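Local coordinates for conserved hypothetical protein (Archaeoglobus fulgidus, PDB 1I0R) that catalyses the reduction of chelated ferric iron with NADH or NADPH as electron donor, binds a flavin cofactor and forms a homodimer, at residues Ile42-Lys48 and Gly124-Val130; Ser65-Leu69 and Lys140-Leu145; Ile15-Glu19 and Gly101-Val105. All blocks are in the same frame, centred on the assembly; numbering follows the deposited sequence.

All three contacts draw on the closed six-stranded antiparallel barrel. Interaction 1 joins two barrel strands and carries four FMN-binding residues together with an NADP+-binding histidine. Interaction 2, its centre about 23 Å from that of interaction 1, fastens a loop to the end of strand 61-67; both contacts touch the second subunit. Interaction 3 sets a short outlying strand against barrel strand 14-20 and links the other two. Val16 CG2 packs at 4.2 Å from Val44 CG1 of interaction 1, while Ser65 OG of interaction 2 lies 2.7 Å from Val105 O, a probable hydrogen bond. The side chains of Leu67 and Ile15 are both about 4 Å from that of the FMN-binding Ile28.

Interaction 1 of 3, residues Ile42-Lys48 and Gly124-Val130; sequences IAVCLNK and GTHTLFV
Val44 and Phe129 satisfy each other's backbone twice over: Val44 N donates to Phe129 O at 3.0 Å, and Phe129 N returns the bond to Val44 O at 2.9 Å. Leu46 and Thr127 repeat the exchange, Leu46 N to Thr127 O and Thr127 N to Leu46 O. These are two hydrogen-bonded pairs of antiparallel strands 40-47 and 126-138, neighbours in the six-stranded barrel of this flavin reductase family. On the face carrying these four side chains, Leu46 CD1 meets Phe129 CE1 at 3.8 Å; on the other, Leu128 CD1 presses tightly on Cys45 CB, at 3.5 Å. Past the end of strand 40-47, Lys48 N takes up Thr125 O at 3.1 Å, almost straight (174° at the hydrogen). Thr125 O also accepts from a water whose other hydrogen goes to Asn47 OD1, and Glu49 N is hydrogen-bonded to Asn47 OD1 as well. Extended beyond CG, the Lys48 chain brings NZ to 2.8 Å from Gly124 O, while Asp122 pairs with its charge. Cys45 to Lys48 bind FMN and His126 binds NADP+; Asn47 CA lies over one face of the His126 ring, 3.9 Å from its centroid, in a CH-pi contact.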
ATOM      1  N   ILE B  42      -7.986   4.538  -6.827  1.00 16.14           N
ATOM      2  CA  ILE B  42      -6.816   4.766  -5.962  1.00 17.15           C
ATOM      3  C   ILE B  42      -7.284   5.194  -4.585  1.00 16.43           C
ATOM      4  O   ILE B  42      -8.188   6.017  -4.463  1.00 16.82           O
ATOM      5  CB  ILE B  42      -5.920   5.917  -6.506  1.00 18.74           C
ATOM      6  CG1 ILE B  42      -5.541   5.646  -7.963  1.00 20.19           C
ATOM      7  CG2 ILE B  42      -4.668   6.075  -5.637  1.00 19.19           C
ATOM      8  CD1 ILE B  42      -4.877   4.291  -8.213  1.00 21.15           C
ATOM      9  N   ALA B  43      -6.678   4.628  -3.552  1.00 15.83           N
ATOM     10  CA  ALA B  43      -7.030   4.989  -2.186  1.00 15.31           C
ATOM     11  C   ALA B  43      -5.912   5.800  -1.537  1.00 15.61           C
ATOM     12  O   ALA B  43      -4.722   5.550  -1.786  1.00 15.32           O
ATOM     13  CB  ALA B  43      -7.280   3.730  -1.358  1.00 15.91           C
ATOM     14  N   VAL B  44      -6.303   6.802  -0.743  1.00 15.30           N
ATOM     15  CA  VAL B  44      -5.328   7.571   0.033  1.00 16.19           C
ATOM     16  C   VAL B  44      -5.900   7.640   1.443  1.00 16.04           C
ATOM     17  O   VAL B  44      -7.074   7.918   1.616  1.00 16.79           O
ATOM     18  CB  VAL B  44      -5.069   9.039  -0.514  1.00 16.76           C
ATOM     19  CG1 VAL B  44      -4.455   8.986  -1.920  1.00 18.79           C
ATOM     20  CG2 VAL B  44      -6.339   9.827  -0.572  1.00 17.96           C
ATOM     21  N   CYS B  45      -5.080   7.347   2.453  1.00 16.87           N
ATOM     22  CA  CYS B  45      -5.562   7.370   3.832  1.00 17.15           C
ATOM     23  C   CYS B  45      -4.928   8.582   4.514  1.00 17.81           C
ATOM     24  O   CYS B  45      -3.715   8.645   4.652  1.00 18.45           O
ATOM     25  CB  CYS B  45      -5.167   6.062   4.532  1.00 17.71           C
ATOM     26  SG  CYS B  45      -5.983   5.818   6.115  1.00 20.24           S
ATOM     27  N   LEU B  46      -5.778   9.534   4.912  1.00 17.77           N
ATOM     28  CA  LEU B  46      -5.336  10.793   5.528  1.00 19.48           C
ATOM     29  C   LEU B  46      -5.855  10.974   6.945  1.00 19.48           C
ATOM     30  O   LEU B  46      -6.999  10.645   7.236  1.00 19.38           O
ATOM     31  CB  LEU B  46      -5.844  11.968   4.687  1.00 19.55           C
ATOM     32  CG  LEU B  46      -5.516  11.839   3.197  1.00 20.07           C
ATOM     33  CD1 LEU B  46      -6.220  12.953   2.374  1.00 21.58           C
ATOM     34  CD2 LEU B  46      -4.001  11.937   3.039  1.00 21.28           C
ATOM     35  N   ASN B  47      -5.001  11.530   7.804  1.00 21.29           N
ATOM     36  CA  ASN B  47      -5.357  11.787   9.198  1.00 22.74           C
ATOM     37  C   ASN B  47      -6.370  12.935   9.282  1.00 24.26           C
ATOM     38  O   ASN B  47      -6.200  13.976   8.630  1.00 23.53           O
ATOM     39  CB  ASN B  47      -4.099  12.134   9.982  1.00 24.09           C
ATOM     40  CG  ASN B  47      -4.371  12.280  11.464  1.00 25.18           C
ATOM     41  OD1 ASN B  47      -5.176  13.122  11.883  1.00 27.22           O
ATOM     42  ND2 ASN B  47      -3.720  11.451  12.267  1.00 27.25           N
ATOM     43  N   LYS B  48      -7.414  12.739  10.083  1.00 25.02           N
ATOM     44  CA  LYS B  48      -8.492  13.723  10.219  1.00 27.27           C
ATOM     45  C   LYS B  48      -8.073  15.095  10.703  1.00 28.63           C
ATOM     46  O   LYS B  48      -8.796  16.074  10.492  1.00 29.59           O
ATOM     47  CB  LYS B  48      -9.585  13.184  11.137  1.00 26.72           C
ATOM     48  CG  LYS B  48     -10.434  12.105  10.483  1.00 26.94           C
ATOM     49  CD  LYS B  48     -11.478  11.576  11.448  1.00 26.05           C
ATOM     50  CE  LYS B  48     -12.327  10.523  10.764  1.00 26.08           C
ATOM     51  NZ  LYS B  48     -13.406   9.992  11.642  1.00 26.38           N
ATOM     52  N   GLY B 124     -11.832   5.784  11.862  1.00 20.13           N
ATOM     53  CA  GLY B 124     -11.540   6.332  13.177  1.00 20.73           C
ATOM     54  C   GLY B 124     -10.731   7.614  13.163  1.00 20.76           C
ATOM     55  O   GLY B 124     -11.262   8.722  12.966  1.00 21.58           O
ATOM     56  N   THR B 125      -9.434   7.470  13.369  1.00 20.15           N
ATOM     57  CA  THR B 125      -8.533   8.612  13.376  1.00 19.98           C
ATOM     58  C   THR B 125      -8.223   9.143  11.988  1.00 20.14           C
ATOM     59  O   THR B 125      -7.703  10.250  11.842  1.00 20.96           O
ATOM     60  CB  THR B 125      -7.214   8.241  14.039  1.00 20.58           C
ATOM     61  OG1 THR B 125      -6.681   7.074  13.398  1.00 19.79           O
ATOM     62  CG2 THR B 125      -7.442   7.885  15.494  1.00 21.02           C
ATOM     63  N   HIS B 126      -8.536   8.341  10.977  1.00 19.20           N
ATOM     64  CA  HIS B 126      -8.255   8.681   9.577  1.00 18.81           C
ATOM     65  C   HIS B 126      -9.454   8.369   8.705  1.00 18.51           C
ATOM     66  O   HIS B 126     -10.384   7.668   9.115  1.00 18.81           O
ATOM     67  CB  HIS B 126      -7.115   7.801   9.027  1.00 18.53           C
ATOM     68  CG  HIS B 126      -5.802   7.987   9.705  1.00 18.56           C
ATOM     69  ND1 HIS B 126      -4.652   8.307   9.015  1.00 19.94           N
ATOM     70  CD2 HIS B 126      -5.439   7.841  11.001  1.00 18.84           C
ATOM     71  CE1 HIS B 126      -3.634   8.349   9.860  1.00 18.81           C
ATOM     72  NE2 HIS B 126      -4.086   8.070  11.069  1.00 20.74           N
ATOM     73  N   THR B 127      -9.414   8.877   7.477  1.00 18.35           N
ATOM     74  CA  THR B 127     -10.434   8.571   6.484  1.00 18.16           C
ATOM     75  C   THR B 127      -9.689   7.985   5.282  1.00 17.99           C
ATOM     76  O   THR B 127      -8.649   8.524   4.870  1.00 17.49           O
ATOM     77  CB  THR B 127     -11.210   9.818   5.977  1.00 18.40           C
ATOM     78  OG1 THR B 127     -11.888  10.430   7.077  1.00 20.17           O
ATOM     79  CG2 THR B 127     -12.243   9.412   4.934  1.00 18.98           C
ATOM     80  N   LEU B 128     -10.180   6.864   4.756  1.00 17.29           N
ATOM     81  CA  LEU B 128      -9.588   6.304   3.555  1.00 17.67           C
ATOM     82  C   LEU B 128     -10.478   6.807   2.405  1.00 17.38           C
ATOM     83  O   LEU B 128     -11.674   6.495   2.339  1.00 17.36           O
ATOM     84  CB  LEU B 128      -9.594   4.766   3.603  1.00 19.78           C
ATOM     85  CG  LEU B 128      -8.844   4.078   2.455  1.00 20.97           C
ATOM     86  CD1 LEU B 128      -7.373   4.243   2.593  1.00 22.77           C
ATOM     87  CD2 LEU B 128      -9.157   2.612   2.447  1.00 23.90           C
ATOM     88  N   PHE B 129      -9.911   7.623   1.515  1.00 16.50           N
ATOM     89  CA  PHE B 129     -10.680   8.154   0.397  1.00 17.11           C
ATOM     90  C   PHE B 129     -10.458   7.269  -0.807  1.00 17.24           C
ATOM     91  O   PHE B 129      -9.319   6.957  -1.117  1.00 18.56           O
ATOM     92  CB  PHE B 129     -10.223   9.589   0.043  1.00 17.77           C
ATOM     93  CG  PHE B 129     -10.493  10.595   1.124  1.00 18.55           C
ATOM     94  CD1 PHE B 129      -9.507  10.922   2.055  1.00 19.23           C
ATOM     95  CD2 PHE B 129     -11.745  11.195   1.218  1.00 19.35           C
ATOM     96  CE1 PHE B 129      -9.763  11.854   3.087  1.00 19.83           C
ATOM     97  CE2 PHE B 129     -12.021  12.121   2.238  1.00 19.39           C
ATOM     98  CZ  PHE B 129     -11.034  12.449   3.168  1.00 19.66           C
ATOM     99  N   VAL B 130     -11.537   6.838  -1.450  1.00 17.20           N
ATOM    100  CA  VAL B 130     -11.414   6.016  -2.642  1.00 18.25           C
ATOM    101  C   VAL B 130     -11.701   6.913  -3.839  1.00 18.02           C
ATOM    102  O   VAL B 130     -12.794   7.463  -3.974  1.00 17.27           O
ATOM    103  CB  VAL B 130     -12.417   4.858  -2.635  1.00 19.18           C
ATOM    104  CG1 VAL B 130     -12.245   4.005  -3.921  1.00 20.03           C
ATOM    105  CG2 VAL B 130     -12.154   3.975  -1.406  1.00 20.36           C
TER
HETATM  106  O   HOH W   1      -7.020  12.081  13.881  1.00 35.14           O

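Interaction 2 of 3, residues Ser65-Leu69 and Lys140-Leu145; sequences SVLEL and KDAEVL
Glu68 and Val144 face each other in a single beta bridge, which ties the loop between strand 126-138 and helix 147-155 to the chain leaving barrel strand 61-67. Two backbone bonds flank the pair: Leu145 N donates to Leu67 O at 3.0 Å, and Leu69 N to Glu143 O at 2.8 Å. Both donors are tilted well off the plane of the carbonyl they reach, by 27° and 33° respectively.

The Glu68 side chain starts away from the loop, though its CB touches it near Glu143 O and the methyl of Ala142. With chi1 at 69°, CG is tucked between the backbone N and the carbonyl carbon, and from there the chain extends, delivering the carboxylate to Lys140. CD is 3.5 Å from Lys140 CE. OE1 approaches that same carbon at 3.1 Å and Ala142 CB at 3.6 Å, with only a long salt bridge, 3.6 Å, to Lys140 NZ. The firmer polar partner is His108, whose ND1 is hydrogen-bonded to OE2. Replacing Glu68 with an alanine would probably leave the Lys140 ammonium without this negative mate and His108 ND1 without its acceptor, and open a gap beside the Ala142 methyl.

Val66 and Val144, which also touch Lys8 and Ser10 of the second subunit respectively, cross obliquely and meet through their CG1 methyls, 3.9 Å apart.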
ATOM      1  N   SER B  65       1.360  12.781  -6.290  1.00 17.16           N
ATOM      2  CA  SER B  65       2.645  12.904  -6.973  1.00 17.76           C
ATOM      3  C   SER B  65       3.540  11.772  -6.429  1.00 17.69           C
ATOM      4  O   SER B  65       3.741  11.676  -5.210  1.00 18.21           O
ATOM      5  CB  SER B  65       3.315  14.235  -6.637  1.00 18.26           C
ATOM      6  OG  SER B  65       2.502  15.310  -7.060  1.00 20.20           O
ATOM      7  N   VAL B  66       4.063  10.910  -7.301  1.00 17.50           N
ATOM      8  CA  VAL B  66       4.938   9.823  -6.831  1.00 17.78           C
ATOM      9  C   VAL B  66       6.361  10.372  -6.824  1.00 19.00           C
ATOM     10  O   VAL B  66       6.933  10.653  -7.882  1.00 19.35           O
ATOM     11  CB  VAL B  66       4.832   8.588  -7.758  1.00 17.70           C
ATOM     12  CG1 VAL B  66       5.679   7.426  -7.195  1.00 16.94           C
ATOM     13  CG2 VAL B  66       3.375   8.158  -7.870  1.00 16.93           C
ATOM     14  N   LEU B  67       6.934  10.530  -5.635  1.00 19.33           N
ATOM     15  CA  LEU B  67       8.271  11.119  -5.529  1.00 20.64           C
ATOM     16  C   LEU B  67       9.429  10.281  -6.039  1.00 21.96           C
ATOM     17  O   LEU B  67       9.446   9.066  -5.881  1.00 21.22           O
ATOM     18  CB  LEU B  67       8.548  11.530  -4.080  1.00 20.19           C
ATOM     19  CG  LEU B  67       7.557  12.550  -3.514  1.00 20.59           C
ATOM     20  CD1 LEU B  67       7.734  12.701  -1.994  1.00 20.27           C
ATOM     21  CD2 LEU B  67       7.760  13.878  -4.247  1.00 20.90           C
ATOM     22  N   GLU B  68      10.394  10.948  -6.676  1.00 23.27           N
ATOM     23  CA  GLU B  68      11.567  10.260  -7.203  1.00 24.72           C
ATOM     24  C   GLU B  68      12.577   9.985  -6.088  1.00 25.65           C
ATOM     25  O   GLU B  68      12.599  10.668  -5.054  1.00 24.70           O
ATOM     26  CB  GLU B  68      12.224  11.083  -8.326  1.00 25.52           C
ATOM     27  CG  GLU B  68      12.886  12.381  -7.852  1.00 26.62           C
ATOM     28  CD  GLU B  68      13.563  13.145  -8.992  1.00 28.18           C
ATOM     29  OE1 GLU B  68      14.190  12.498  -9.853  1.00 29.02           O
ATOM     30  OE2 GLU B  68      13.482  14.395  -9.030  1.00 28.98           O
ATOM     31  N   LEU B  69      13.399   8.963  -6.305  1.00 27.36           N
ATOM     32  CA  LEU B  69      14.407   8.545  -5.335  1.00 29.45           C
ATOM     33  C   LEU B  69      15.296   9.671  -4.815  1.00 30.67           C
ATOM     34  O   LEU B  69      15.633   9.715  -3.632  1.00 30.92           O
ATOM     35  CB  LEU B  69      15.282   7.455  -5.969  1.00 30.40           C
ATOM     36  CG  LEU B  69      16.569   7.070  -5.237  1.00 31.72           C
ATOM     37  CD1 LEU B  69      16.230   6.422  -3.897  1.00 32.24           C
ATOM     38  CD2 LEU B  69      17.382   6.120  -6.116  1.00 32.40           C
ATOM     39  N   LYS B 140       8.848  11.265 -15.574  1.00 36.82           N
ATOM     40  CA  LYS B 140      10.286  11.044 -15.592  1.00 38.37           C
ATOM     41  C   LYS B 140      10.636   9.573 -15.620  1.00 39.06           C
ATOM     42  O   LYS B 140       9.847   8.709 -15.230  1.00 38.85           O
ATOM     43  CB  LYS B 140      10.938  11.653 -14.348  1.00 39.03           C
ATOM     44  CG  LYS B 140      10.594  13.105 -14.063  1.00 40.48           C
ATOM     45  CD  LYS B 140      10.953  13.466 -12.611  1.00 41.50           C
ATOM     46  CE  LYS B 140      12.443  13.309 -12.301  1.00 42.64           C
ATOM     47  NZ  LYS B 140      13.267  14.470 -12.760  1.00 43.30           N
ATOM     48  N   ASP B 141      11.863   9.325 -16.056  1.00 39.64           N
ATOM     49  CA  ASP B 141      12.437   8.000 -16.174  1.00 40.40           C
ATOM     50  C   ASP B 141      13.016   7.535 -14.828  1.00 39.68           C
ATOM     51  O   ASP B 141      13.387   6.377 -14.666  1.00 40.57           O
ATOM     52  CB  ASP B 141      13.532   8.080 -17.246  1.00 42.16           C
ATOM     53  CG  ASP B 141      14.231   6.769 -17.480  1.00 43.80           C
ATOM     54  OD1 ASP B 141      14.846   6.236 -16.529  1.00 44.95           O
ATOM     55  OD2 ASP B 141      14.178   6.276 -18.630  1.00 45.07           O
ATOM     56  N   ALA B 142      13.065   8.438 -13.856  1.00 38.60           N
ATOM     57  CA  ALA B 142      13.645   8.163 -12.539  1.00 37.06           C
ATOM     58  C   ALA B 142      13.048   7.050 -11.672  1.00 36.09           C
ATOM     59  O   ALA B 142      11.880   6.689 -11.812  1.00 35.64           O
ATOM     60  CB  ALA B 142      13.676   9.448 -11.735  1.00 37.20           C
ATOM     61  N   GLU B 143      13.877   6.541 -10.760  1.00 34.49           N
ATOM     62  CA  GLU B 143      13.478   5.500  -9.818  1.00 33.34           C
ATOM     63  C   GLU B 143      12.631   6.175  -8.746  1.00 31.73           C
ATOM     64  O   GLU B 143      12.805   7.363  -8.467  1.00 31.14           O
ATOM     65  CB  GLU B 143      14.706   4.842  -9.170  1.00 34.65           C
ATOM     66  CG  GLU B 143      15.601   4.054 -10.137  1.00 36.85           C
ATOM     67  CD  GLU B 143      14.821   3.064 -11.001  1.00 38.08           C
ATOM     68  OE1 GLU B 143      14.090   2.216 -10.438  1.00 39.15           O
ATOM     69  OE2 GLU B 143      14.941   3.127 -12.249  1.00 39.10           O
ATOM     70  N   VAL B 144      11.706   5.427  -8.149  1.00 29.49           N
ATOM     71  CA  VAL B 144      10.849   6.001  -7.123  1.00 27.68           C
ATOM     72  C   VAL B 144      11.455   5.891  -5.735  1.00 26.51           C
ATOM     73  O   VAL B 144      12.321   5.053  -5.476  1.00 26.77           O
ATOM     74  CB  VAL B 144       9.440   5.329  -7.080  1.00 27.45           C
ATOM     75  CG1 VAL B 144       8.782   5.406  -8.439  1.00 27.29           C
ATOM     76  CG2 VAL B 144       9.547   3.893  -6.583  1.00 27.46           C
ATOM     77  N   LEU B 145      10.992   6.758  -4.848  1.00 25.09           N
ATOM     78  CA  LEU B 145      11.434   6.773  -3.462  1.00 24.05           C
ATOM     79  C   LEU B 145      10.469   5.932  -2.628  1.00 23.77           C
ATOM     80  O   LEU B 145       9.270   6.180  -2.629  1.00 23.43           O
ATOM     81  CB  LEU B 145      11.442   8.219  -2.930  1.00 24.45           C
ATOM     82  CG  LEU B 145      11.786   8.445  -1.446  1.00 24.37           C
ATOM     83  CD1 LEU B 145      13.206   7.945  -1.182  1.00 25.29           C
ATOM     84  CD2 LEU B 145      11.660   9.936  -1.079  1.00 25.56           C
TER

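Interaction 3 of 3, residues Ile15-Glu19 and Gly101-Val105; sequences IVTSE and GVPLV
This is a contact between two sheets, made by side chains: strand 103-105, half of a small two-stranded sheet with strand 95-97, lies against strand 14-20 of the barrel. The two run nearly antiparallel, at 160°, but their axes stay 6.6 Å apart, and no direct backbone-to-backbone hydrogen bond joins them. Strand 14-20 makes its backbone bonds with barrel neighbours, Ile15 with Ser65 and Ser18 with Cys25 among them, although Glu19 N, buried here, has no partner in the model.

Thr17 spans the interval. A chi1 of 55° turns its hydroxyl toward the facing strand, where OG1 donates to Pro103 O at 2.6 Å, almost in line with the C=O bond. Thr17 OG1 in turn accepts a hydrogen from a water at 3.0 Å, and that water accepts from Val105 N at 2.9 Å. The methyl branch, CG2, packs on Val105 CG2 at 4.0 Å.

Further contacts lie toward both ends. Ile15 makes an apolar one, reaching over with CD1 to Val105 CG1, 3.8 Å away, the two side chains crossing at about a right angle. Beyond Thr17 carbons approach carbonyl oxygens: the Pro103 ring lies against the chain at Ser18, its CD 3.4 Å from Ser18 O, and Glu19 CB nears Gly101 O.

The hydroxyl of Thr17 thus works as both donor and acceptor, and one side chain with one water serves Pro103 O and Val105 N, where the two segments have no backbone-to-backbone bond.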
ATOM      1  N   ILE B  15       3.168  12.920  -2.454  1.00 17.87           N
ATOM      2  CA  ILE B  15       2.598  14.178  -2.032  1.00 18.46           C
ATOM      3  C   ILE B  15       1.139  13.997  -2.442  1.00 17.52           C
ATOM      4  O   ILE B  15       0.856  13.628  -3.602  1.00 17.90           O
ATOM      5  CB  ILE B  15       3.095  15.410  -2.820  1.00 18.94           C
ATOM      6  CG1 ILE B  15       4.609  15.554  -2.774  1.00 20.28           C
ATOM      7  CG2 ILE B  15       2.412  16.663  -2.219  1.00 19.94           C
ATOM      8  CD1 ILE B  15       5.094  16.809  -3.557  1.00 20.50           C
ATOM      9  N   VAL B  16       0.212  14.215  -1.510  1.00 17.84           N
ATOM     10  CA  VAL B  16      -1.222  14.128  -1.822  1.00 17.64           C
ATOM     11  C   VAL B  16      -1.734  15.573  -1.787  1.00 18.45           C
ATOM     12  O   VAL B  16      -1.524  16.289  -0.798  1.00 18.08           O
ATOM     13  CB  VAL B  16      -1.998  13.249  -0.800  1.00 17.62           C
ATOM     14  CG1 VAL B  16      -3.500  13.269  -1.103  1.00 16.83           C
ATOM     15  CG2 VAL B  16      -1.472  11.788  -0.876  1.00 17.86           C
ATOM     16  N   THR B  17      -2.401  15.997  -2.866  1.00 18.21           N
ATOM     17  CA  THR B  17      -2.869  17.383  -2.960  1.00 19.13           C
ATOM     18  C   THR B  17      -4.366  17.546  -3.166  1.00 19.61           C
ATOM     19  O   THR B  17      -5.061  16.627  -3.605  1.00 19.02           O
ATOM     20  CB  THR B  17      -2.155  18.101  -4.126  1.00 18.30           C
ATOM     21  OG1 THR B  17      -2.356  17.354  -5.335  1.00 19.70           O
ATOM     22  CG2 THR B  17      -0.661  18.228  -3.860  1.00 19.16           C
ATOM     23  N   SER B  18      -4.881  18.733  -2.832  1.00 21.10           N
ATOM     24  CA  SER B  18      -6.291  19.008  -3.036  1.00 22.67           C
ATOM     25  C   SER B  18      -6.430  20.517  -2.991  1.00 24.81           C
ATOM     26  O   SER B  18      -5.433  21.213  -2.881  1.00 23.83           O
ATOM     27  CB  SER B  18      -7.157  18.364  -1.950  1.00 22.73           C
ATOM     28  OG  SER B  18      -8.514  18.382  -2.333  1.00 22.24           O
ATOM     29  N   GLU B  19      -7.652  21.010  -3.112  1.00 28.19           N
ATOM     30  CA  GLU B  19      -7.883  22.450  -3.075  1.00 32.22           C
ATOM     31  C   GLU B  19      -9.249  22.679  -2.493  1.00 33.64           C
ATOM     32  O   GLU B  19     -10.214  22.008  -2.867  1.00 34.40           O
ATOM     33  CB  GLU B  19      -7.805  23.038  -4.489  1.00 34.02           C
ATOM     34  CG  GLU B  19      -8.313  24.480  -4.638  1.00 37.56           C
ATOM     35  CD  GLU B  19      -9.829  24.589  -4.494  1.00 39.47           C
ATOM     36  OE1 GLU B  19     -10.535  23.589  -4.801  1.00 40.65           O
ATOM     37  OE2 GLU B  19     -10.312  25.673  -4.090  1.00 40.98           O
ATOM     38  N   GLY B 101      -9.595  20.544 -10.628  1.00 22.70           N
ATOM     39  CA  GLY B 101      -9.286  21.698  -9.810  1.00 22.37           C
ATOM     40  C   GLY B 101      -8.140  21.501  -8.836  1.00 22.59           C
ATOM     41  O   GLY B 101      -7.696  22.449  -8.188  1.00 22.74           O
ATOM     42  N   VAL B 102      -7.647  20.271  -8.709  1.00 22.74           N
ATOM     43  CA  VAL B 102      -6.548  20.080  -7.769  1.00 22.89           C
ATOM     44  C   VAL B 102      -5.184  20.438  -8.359  1.00 22.33           C
ATOM     45  O   VAL B 102      -4.966  20.333  -9.563  1.00 21.77           O
ATOM     46  CB  VAL B 102      -6.480  18.624  -7.251  1.00 23.70           C
ATOM     47  CG1 VAL B 102      -7.843  18.196  -6.737  1.00 24.17           C
ATOM     48  CG2 VAL B 102      -6.006  17.704  -8.343  1.00 23.68           C
ATOM     49  N   PRO B 103      -4.251  20.890  -7.508  1.00 22.25           N
ATOM     50  CA  PRO B 103      -2.924  21.228  -8.005  1.00 22.46           C
ATOM     51  C   PRO B 103      -2.128  19.925  -8.132  1.00 22.35           C
ATOM     52  O   PRO B 103      -2.020  19.171  -7.160  1.00 24.22           O
ATOM     53  CB  PRO B 103      -2.368  22.147  -6.910  1.00 23.01           C
ATOM     54  CG  PRO B 103      -2.981  21.618  -5.685  1.00 22.60           C
ATOM     55  CD  PRO B 103      -4.409  21.291  -6.097  1.00 22.29           C
ATOM     56  N   LEU B 104      -1.597  19.640  -9.314  1.00 21.45           N
ATOM     57  CA  LEU B 104      -0.800  18.431  -9.521  1.00 20.92           C
ATOM     58  C   LEU B 104       0.662  18.843  -9.490  1.00 20.94           C
ATOM     59  O   LEU B 104       1.149  19.507 -10.425  1.00 21.37           O
ATOM     60  CB  LEU B 104      -1.135  17.795 -10.873  1.00 20.87           C
ATOM     61  CG  LEU B 104      -2.619  17.438 -10.986  1.00 21.58           C
ATOM     62  CD1 LEU B 104      -3.026  17.271 -12.459  1.00 22.38           C
ATOM     63  CD2 LEU B 104      -2.871  16.151 -10.164  1.00 22.26           C
ATOM     64  N   VAL B 105       1.363  18.465  -8.413  1.00 20.63           N
ATOM     65  CA  VAL B 105       2.776  18.815  -8.279  1.00 20.24           C
ATOM     66  C   VAL B 105       3.645  17.926  -9.162  1.00 20.83           C
ATOM     67  O   VAL B 105       3.680  16.702  -8.991  1.00 20.21           O
ATOM     68  CB  VAL B 105       3.247  18.701  -6.812  1.00 20.17           C
ATOM     69  CG1 VAL B 105       4.740  18.985  -6.710  1.00 20.36           C
ATOM     70  CG2 VAL B 105       2.481  19.683  -5.943  1.00 20.10           C
TER
HETATM   71  O   HOH W   2      -0.007  16.368  -6.921  1.00 20.98           O